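Local coordinates for capsule biosynthesis protein capD (Bacillus anthracis, PDB 3G9K) that cleaves the poly-gamma-D-glutamate capsule of the bacterium and joins it by an amide bond to meso-diaminopimelic acid in the peptidoglycan, at residues M143-A148 and S158-N163; Y258-V261 and A265-M268. One frame throughout, in Å; residues are numbered along the deposited sequence.

In the fold
Both contacts lie in the larger of the two chains made from the CapD precursor, a piece of the gamma-glutamyltransferase fold, which belongs to the Ntn-hydrolase clan. Contact 1 comes first along the chain and is complete before contact 2 begins. It ties helix 139-152 to the loop that follows it, ahead of strand 172-173; contact 2 sits where the chain turns from helix 242-254 into helix 264-284. Their centres are about 42 Å apart and their nearest atoms about 21 Å, so they do not touch, and they lie on different helices. Each is a local fold-back of the chain, and each is also packed against the other polypeptide chain of the assembly.

Contact 1 of 2, residues M143-A148 and S158-N163; sequences MRLDLA and SIFYPN
Leu145 and Phe160 bring the two backbones closest, with 7.5 Å between their CA atoms. The first belongs to 143-148, a piece of helix 139-152 in regular form, with Leu147 N bonded to Met143 O; the second lies in 158-163, where the chain makes a tight bend that Tyr161 N closes on Ser158 O. At that spacing side chains have to bridge the gap, and Leu145 does most of it. Its CB points at the loop, and its two methyls divide the work: CD1 rests 3.5 Å from Phe160 O, while CD2 lies 3.8 Å from Phe160 CB and 3.7 Å from Tyr161 CZ. The arrangement is a helix and its own following loop folded back on each other, a buried piece of the gamma-glutamyltransferase fold. Tyr161 reaches across from the loop. With CG anti to the carbonyl carbon (chi1 -63°), its ring extends to the helix, and OH donates to Leu145 O over 2.8 Å. The C=O...OH angle is 118° and the hydroxyl is tilted 31° from the carbonyl plane, a sidelong approach to an oxygen that also takes a weak bond from Ala148 N. The phenol hydrogen is thus taken up by a helix carbonyl in a buried setting. Phe160 meets Leu145 with its CB, whereas its ring leads off from the helix; Ile159 CG1 covers one face of that ring, 3.6 Å above its centre. Further out, the ring of Phe160 meets Phe34 of the other chain, and Phe24 of that chain packs on Leu145 and Ala148.

Contact 2 of 2, residues Y258-V261 and A265-M268; sequences YKDV and ATYM
In the gamma-glutamyltransferase fold of CapD, the loop between helices 242-254 and 264-284 folds back here on the start of the second helix: 258-261, midway along that link, lies against the first turn of helix 264-284. Asp260 and Tyr267 come closest in backbone, 5.4 Å between their CA atoms. Val261 N bonds to Tyr258 O and closes the turn that presents Asp260 and Val261 to the helix. Tyr267 carries most of the contact. Its CG is anti to the backbone N (chi1 -165°), which lays the ring along the turn: CD1 is 3.7 Å from Val261 CA, and CB lies 3.6 Å from Asp260 O. Val261 straddles two tyrosines: its CG2 stands over one face of the Tyr267 ring, offset toward the rim, and its CG1 does the same over the Tyr258 ring. Tyr258 itself reaches the Tyr267 ring with its CA, at the edge. The phenol OH of Tyr267 is taken up outside, in a hydrogen bond to Asp91 of the other chain, and the Tyr258 ring stacks on His95 of that chain, so the turn is part of the interface between the two polypeptides. Beside the tyrosine, the side chains of Asp260 and Thr266 cross at about a right angle. The carboxylate meets a methyl rather than a hydroxyl, and its charge is matched by a salt bridge from OD2 to Lys270 NZ, one turn further along the helix. Thr266 CG2 comes to 3.5 Å from Asp260 CG, nearly equidistant from OD1 and OD2.

Contact 1 of 2, residues M143-A148 and S158-N163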
HETATM    1  N   MSE A 143      12.577 -15.618   1.481  1.00 33.55           N
HETATM    2  CA  MSE A 143      13.133 -15.157   0.209  1.00 33.58           C
HETATM    3  C   MSE A 143      13.497 -13.662   0.217  1.00 33.01           C
HETATM    4  O   MSE A 143      14.506 -13.262  -0.363  1.00 32.49           O
HETATM    5  CB  MSE A 143      12.180 -15.483  -0.939  1.00 33.81           C
HETATM    6  CG  MSE A 143      12.609 -14.893  -2.267  1.00 35.64           C
HETATM    7 SE   MSE A 143      11.772 -13.181  -2.568  0.50 37.52          SE
HETATM    8  CE  MSE A 143      10.300 -13.874  -3.633  1.00 37.60           C
ATOM      9  N   ARG A 144      12.648 -12.820   0.791  1.00 27.44           N
ATOM     10  CA  ARG A 144      12.980 -11.431   0.999  1.00 27.49           C
ATOM     11  C   ARG A 144      14.286 -11.227   1.763  1.00 25.83           C
ATOM     12  O   ARG A 144      15.099 -10.372   1.382  1.00 25.72           O
ATOM     13  CB  ARG A 144      11.844 -10.740   1.741  1.00 27.73           C
ATOM     14  CG  ARG A 144      10.720 -10.339   0.803  1.00 29.89           C
ATOM     15  CD  ARG A 144      11.054  -9.047   0.138  1.00 37.50           C
ATOM     16  NE  ARG A 144      10.475  -8.969  -1.189  1.00 41.16           N
ATOM     17  CZ  ARG A 144      11.038  -9.430  -2.303  1.00 43.19           C
ATOM     18  NH1 ARG A 144      12.226 -10.012  -2.283  1.00 45.55           N
ATOM     19  NH2 ARG A 144      10.398  -9.307  -3.458  1.00 42.22           N
ATOM     20  N   LEU A 145      14.459 -11.981   2.837  1.00 24.59           N
ATOM     21  CA  LEU A 145      15.674 -11.909   3.632  1.00 25.00           C
ATOM     22  C   LEU A 145      16.879 -12.377   2.801  1.00 25.92           C
ATOM     23  O   LEU A 145      17.947 -11.739   2.805  1.00 25.58           O
ATOM     24  CB  LEU A 145      15.546 -12.760   4.889  1.00 24.15           C
ATOM     25  CG  LEU A 145      14.726 -12.136   6.028  1.00 22.34           C
ATOM     26  CD1 LEU A 145      14.391 -13.149   7.069  1.00 17.96           C
ATOM     27  CD2 LEU A 145      15.528 -10.990   6.636  1.00 20.07           C
ATOM     28  N   ASP A 146      16.684 -13.479   2.074  1.00 25.98           N
ATOM     29  CA  ASP A 146      17.714 -14.019   1.203  1.00 25.73           C
ATOM     30  C   ASP A 146      18.207 -12.975   0.227  1.00 24.75           C
ATOM     31  O   ASP A 146      19.397 -12.685   0.187  1.00 25.62           O
ATOM     32  CB  ASP A 146      17.189 -15.263   0.452  1.00 26.48           C
ATOM     33  CG  ASP A 146      18.223 -15.828  -0.484  1.00 29.06           C
ATOM     34  OD1 ASP A 146      18.997 -16.673  -0.038  1.00 28.54           O
ATOM     35  OD2 ASP A 146      18.308 -15.352  -1.632  1.00 30.20           O
ATOM     36  N   LEU A 147      17.297 -12.365  -0.530  1.00 24.83           N
ATOM     37  CA  LEU A 147      17.638 -11.361  -1.505  1.00 23.68           C
ATOM     38  C   LEU A 147      18.208 -10.079  -0.911  1.00 24.54           C
ATOM     39  O   LEU A 147      18.978  -9.379  -1.602  1.00 23.43           O
ATOM     40  CB  LEU A 147      16.437 -10.984  -2.364  1.00 25.08           C
ATOM     41  CG  LEU A 147      15.882 -12.127  -3.222  1.00 25.18           C
ATOM     42  CD1 LEU A 147      14.663 -11.654  -4.034  1.00 28.36           C
ATOM     43  CD2 LEU A 147      16.989 -12.718  -4.105  1.00 27.16           C
ATOM     44  N   ALA A 148      17.817  -9.756   0.328  1.00 23.45           N
ATOM     45  CA  ALA A 148      18.296  -8.534   0.978  1.00 23.12           C
ATOM     46  C   ALA A 148      19.642  -8.721   1.676  1.00 22.49           C
ATOM     47  O   ALA A 148      20.294  -7.739   2.029  1.00 22.49           O
ATOM     48  CB  ALA A 148      17.237  -7.994   1.992  1.00 22.92           C
ATOM     49  N   SER A 158      20.829 -11.009  13.900  1.00 24.41           N
ATOM     50  CA  SER A 158      20.969 -12.444  14.086  1.00 25.14           C
ATOM     51  C   SER A 158      19.626 -13.168  14.141  1.00 24.88           C
ATOM     52  O   SER A 158      19.534 -14.271  13.642  1.00 25.99           O
ATOM     53  CB  SER A 158      21.780 -12.752  15.346  1.00 25.75           C
ATOM     54  OG  SER A 158      21.196 -12.076  16.433  1.00 29.26           O
ATOM     55  N   ILE A 159      18.574 -12.566  14.707  1.00 24.63           N
ATOM     56  CA  ILE A 159      17.253 -13.269  14.735  1.00 23.48           C
ATOM     57  C   ILE A 159      16.628 -13.589  13.372  1.00 23.76           C
ATOM     58  O   ILE A 159      15.824 -14.537  13.264  1.00 22.96           O
ATOM     59  CB  ILE A 159      16.177 -12.562  15.582  1.00 23.13           C
ATOM     60  CG1 ILE A 159      15.684 -11.258  14.923  1.00 20.85           C
ATOM     61  CG2 ILE A 159      16.663 -12.261  16.946  1.00 23.96           C
ATOM     62  CD1 ILE A 159      14.645 -10.557  15.780  1.00 20.57           C
ATOM     63  N   PHE A 160      16.963 -12.788  12.358  1.00 22.97           N
ATOM     64  CA  PHE A 160      16.480 -12.981  10.995  1.00 24.12           C
ATOM     65  C   PHE A 160      17.370 -13.882  10.161  1.00 24.74           C
ATOM     66  O   PHE A 160      16.942 -14.362   9.109  1.00 25.62           O
ATOM     67  CB  PHE A 160      16.392 -11.634  10.282  1.00 23.43           C
ATOM     68  CG  PHE A 160      15.544 -10.639  11.005  1.00 22.61           C
ATOM     69  CD1 PHE A 160      14.157 -10.785  11.037  1.00 23.15           C
ATOM     70  CD2 PHE A 160      16.120  -9.563  11.658  1.00 22.60           C
ATOM     71  CE1 PHE A 160      13.370  -9.859  11.700  1.00 20.43           C
ATOM     72  CE2 PHE A 160      15.342  -8.635  12.325  1.00 21.50           C
ATOM     73  CZ  PHE A 160      13.951  -8.764  12.312  1.00 21.25           C
ATOM     74  N   TYR A 161      18.620 -14.055  10.607  1.00 25.87           N
ATOM     75  CA  TYR A 161      19.612 -14.886   9.915  1.00 26.53           C
ATOM     76  C   TYR A 161      20.272 -15.843  10.887  1.00 28.17           C
ATOM     77  O   TYR A 161      21.456 -15.753  11.101  1.00 30.12           O
ATOM     78  CB  TYR A 161      20.677 -14.038   9.245  1.00 25.30           C
ATOM     79  CG  TYR A 161      20.172 -13.126   8.156  1.00 23.43           C
ATOM     80  CD1 TYR A 161      19.766 -11.824   8.458  1.00 24.91           C
ATOM     81  CD2 TYR A 161      20.065 -13.561   6.838  1.00 23.73           C
ATOM     82  CE1 TYR A 161      19.315 -10.972   7.478  1.00 23.37           C
ATOM     83  CE2 TYR A 161      19.598 -12.699   5.819  1.00 22.77           C
ATOM     84  CZ  TYR A 161      19.212 -11.409   6.156  1.00 22.20           C
ATOM     85  OH  TYR A 161      18.749 -10.520   5.189  1.00 20.24           O
ATOM     86  N   PRO A 162      19.504 -16.777  11.450  1.00 30.05           N
ATOM     87  CA  PRO A 162      20.010 -17.790  12.379  1.00 31.56           C
ATOM     88  C   PRO A 162      21.093 -18.671  11.741  1.00 32.97           C
ATOM     89  O   PRO A 162      20.899 -19.208  10.647  1.00 33.17           O
ATOM     90  CB  PRO A 162      18.763 -18.628  12.674  1.00 31.79           C
ATOM     91  CG  PRO A 162      17.655 -17.750  12.389  1.00 31.46           C
ATOM     92  CD  PRO A 162      18.070 -16.977  11.204  1.00 29.88           C
ATOM     93  N   ASN A 163      22.222 -18.800  12.426  1.00 34.51           N
ATOM     94  CA  ASN A 163      23.392 -19.497  11.891  1.00 35.23           C
ATOM     95  C   ASN A 163      23.850 -18.944  10.539  1.00 35.99           C
ATOM     96  O   ASN A 163      24.398 -19.674   9.721  1.00 36.83           O
ATOM     97  CB  ASN A 163      23.124 -21.008  11.810  1.00 36.14           C
ATOM     98  CG  ASN A 163      23.051 -21.664  13.182  1.00 37.75           C
ATOM     99  OD1 ASN A 163      24.018 -21.638  13.950  1.00 43.77           O
ATOM    100  ND2 ASN A 163      21.914 -22.268  13.489  1.00 39.68           N
TER

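Contact 2 of 2, residues Y258-V261 and A265-M268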
ATOM      1  N   TYR A 258     -10.508  -0.821 -23.850  1.00 37.44           N
ATOM      2  CA  TYR A 258     -11.066  -2.139 -23.572  1.00 37.58           C
ATOM      3  C   TYR A 258     -11.515  -2.863 -24.851  1.00 37.52           C
ATOM      4  O   TYR A 258     -11.466  -4.088 -24.914  1.00 37.33           O
ATOM      5  CB  TYR A 258     -12.242  -2.056 -22.607  1.00 37.05           C
ATOM      6  CG  TYR A 258     -12.740  -3.428 -22.223  1.00 36.92           C
ATOM      7  CD1 TYR A 258     -12.005  -4.231 -21.347  1.00 36.96           C
ATOM      8  CD2 TYR A 258     -13.908  -3.951 -22.777  1.00 37.44           C
ATOM      9  CE1 TYR A 258     -12.451  -5.511 -20.994  1.00 37.38           C
ATOM     10  CE2 TYR A 258     -14.361  -5.233 -22.437  1.00 36.56           C
ATOM     11  CZ  TYR A 258     -13.629  -6.006 -21.549  1.00 37.43           C
ATOM     12  OH  TYR A 258     -14.080  -7.268 -21.207  1.00 36.17           O
ATOM     13  N   LYS A 259     -11.966  -2.099 -25.845  1.00 37.90           N
ATOM     14  CA  LYS A 259     -12.325  -2.672 -27.160  1.00 38.71           C
ATOM     15  C   LYS A 259     -11.152  -3.439 -27.804  1.00 38.79           C
ATOM     16  O   LYS A 259     -11.376  -4.328 -28.620  1.00 38.99           O
ATOM     17  CB  LYS A 259     -12.850  -1.575 -28.098  1.00 38.49           C
ATOM     18  CG  LYS A 259     -14.233  -1.012 -27.689  1.00 39.25           C
ATOM     19  CD  LYS A 259     -14.759   0.041 -28.682  1.00 39.57           C
ATOM     20  CE  LYS A 259     -16.250   0.326 -28.477  1.00 40.51           C
ATOM     21  NZ  LYS A 259     -16.783   1.483 -29.283  1.00 41.25           N
ATOM     22  N   ASP A 260      -9.913  -3.108 -27.429  1.00 39.16           N
ATOM     23  CA  ASP A 260      -8.713  -3.842 -27.884  1.00 39.57           C
ATOM     24  C   ASP A 260      -8.164  -4.883 -26.898  1.00 39.78           C
ATOM     25  O   ASP A 260      -7.053  -5.380 -27.095  1.00 39.41           O
ATOM     26  CB  ASP A 260      -7.585  -2.852 -28.185  1.00 39.61           C
ATOM     27  CG  ASP A 260      -8.024  -1.724 -29.094  1.00 40.59           C
ATOM     28  OD1 ASP A 260      -8.416  -2.004 -30.245  1.00 42.22           O
ATOM     29  OD2 ASP A 260      -7.975  -0.554 -28.656  1.00 41.90           O
ATOM     30  N   VAL A 261      -8.917  -5.231 -25.855  1.00 40.14           N
ATOM     31  CA  VAL A 261      -8.363  -6.065 -24.769  1.00 40.46           C
ATOM     32  C   VAL A 261      -7.911  -7.467 -25.231  1.00 41.03           C
ATOM     33  O   VAL A 261      -6.982  -8.050 -24.667  1.00 41.64           O
ATOM     34  CB  VAL A 261      -9.340  -6.180 -23.558  1.00 40.70           C
ATOM     35  CG1 VAL A 261     -10.590  -6.980 -23.924  1.00 39.14           C
ATOM     36  CG2 VAL A 261      -8.634  -6.805 -22.363  1.00 39.99           C
ATOM     37  N   ALA A 265      -0.857  -6.542 -28.410  1.00 37.37           N
ATOM     38  CA  ALA A 265       0.045  -5.474 -28.824  1.00 36.51           C
ATOM     39  C   ALA A 265      -0.676  -4.118 -28.864  1.00 35.37           C
ATOM     40  O   ALA A 265      -0.087  -3.092 -28.526  1.00 35.84           O
ATOM     41  CB  ALA A 265       0.674  -5.795 -30.182  1.00 36.34           C
ATOM     42  N   THR A 266      -1.948  -4.112 -29.269  1.00 34.47           N
ATOM     43  CA  THR A 266      -2.713  -2.864 -29.328  1.00 34.29           C
ATOM     44  C   THR A 266      -3.048  -2.368 -27.920  1.00 33.00           C
ATOM     45  O   THR A 266      -2.932  -1.181 -27.614  1.00 32.86           O
ATOM     46  CB  THR A 266      -4.036  -3.030 -30.106  1.00 33.87           C
ATOM     47  OG1 THR A 266      -3.779  -3.651 -31.367  1.00 35.79           O
ATOM     48  CG2 THR A 266      -4.718  -1.679 -30.335  1.00 34.36           C
ATOM     49  N   TYR A 267      -3.491  -3.297 -27.077  1.00 32.07           N
ATOM     50  CA  TYR A 267      -3.850  -2.974 -25.708  1.00 31.23           C
ATOM     51  C   TYR A 267      -2.639  -2.394 -25.001  1.00 30.80           C
ATOM     52  O   TYR A 267      -2.734  -1.325 -24.398  1.00 31.29           O
ATOM     53  CB  TYR A 267      -4.379  -4.208 -24.957  1.00 31.39           C
ATOM     54  CG  TYR A 267      -5.095  -3.870 -23.644  1.00 31.52           C
ATOM     55  CD1 TYR A 267      -6.317  -3.194 -23.651  1.00 30.90           C
ATOM     56  CD2 TYR A 267      -4.560  -4.244 -22.400  1.00 31.72           C
ATOM     57  CE1 TYR A 267      -6.988  -2.883 -22.465  1.00 31.13           C
ATOM     58  CE2 TYR A 267      -5.234  -3.940 -21.188  1.00 30.91           C
ATOM     59  CZ  TYR A 267      -6.440  -3.249 -21.234  1.00 30.92           C
ATOM     60  OH  TYR A 267      -7.140  -2.933 -20.070  1.00 29.76           O
HETATM   61  N   MSE A 268      -1.509  -3.085 -25.122  1.00 39.10           N
HETATM   62  CA  MSE A 268      -0.280  -2.662 -24.448  1.00 38.38           C
HETATM   63  C   MSE A 268       0.203  -1.310 -24.944  1.00 39.02           C
HETATM   64  O   MSE A 268       0.530  -0.431 -24.143  1.00 38.83           O
HETATM   65  CB  MSE A 268       0.829  -3.707 -24.603  1.00 37.85           C
HETATM   66  CG  MSE A 268       0.599  -4.971 -23.809  1.00 35.15           C
HETATM   67 SE   MSE A 268       1.978  -6.310 -24.062  0.50 27.57          SE
HETATM   68  CE  MSE A 268       3.496  -5.361 -23.349  1.00 30.59           C
TER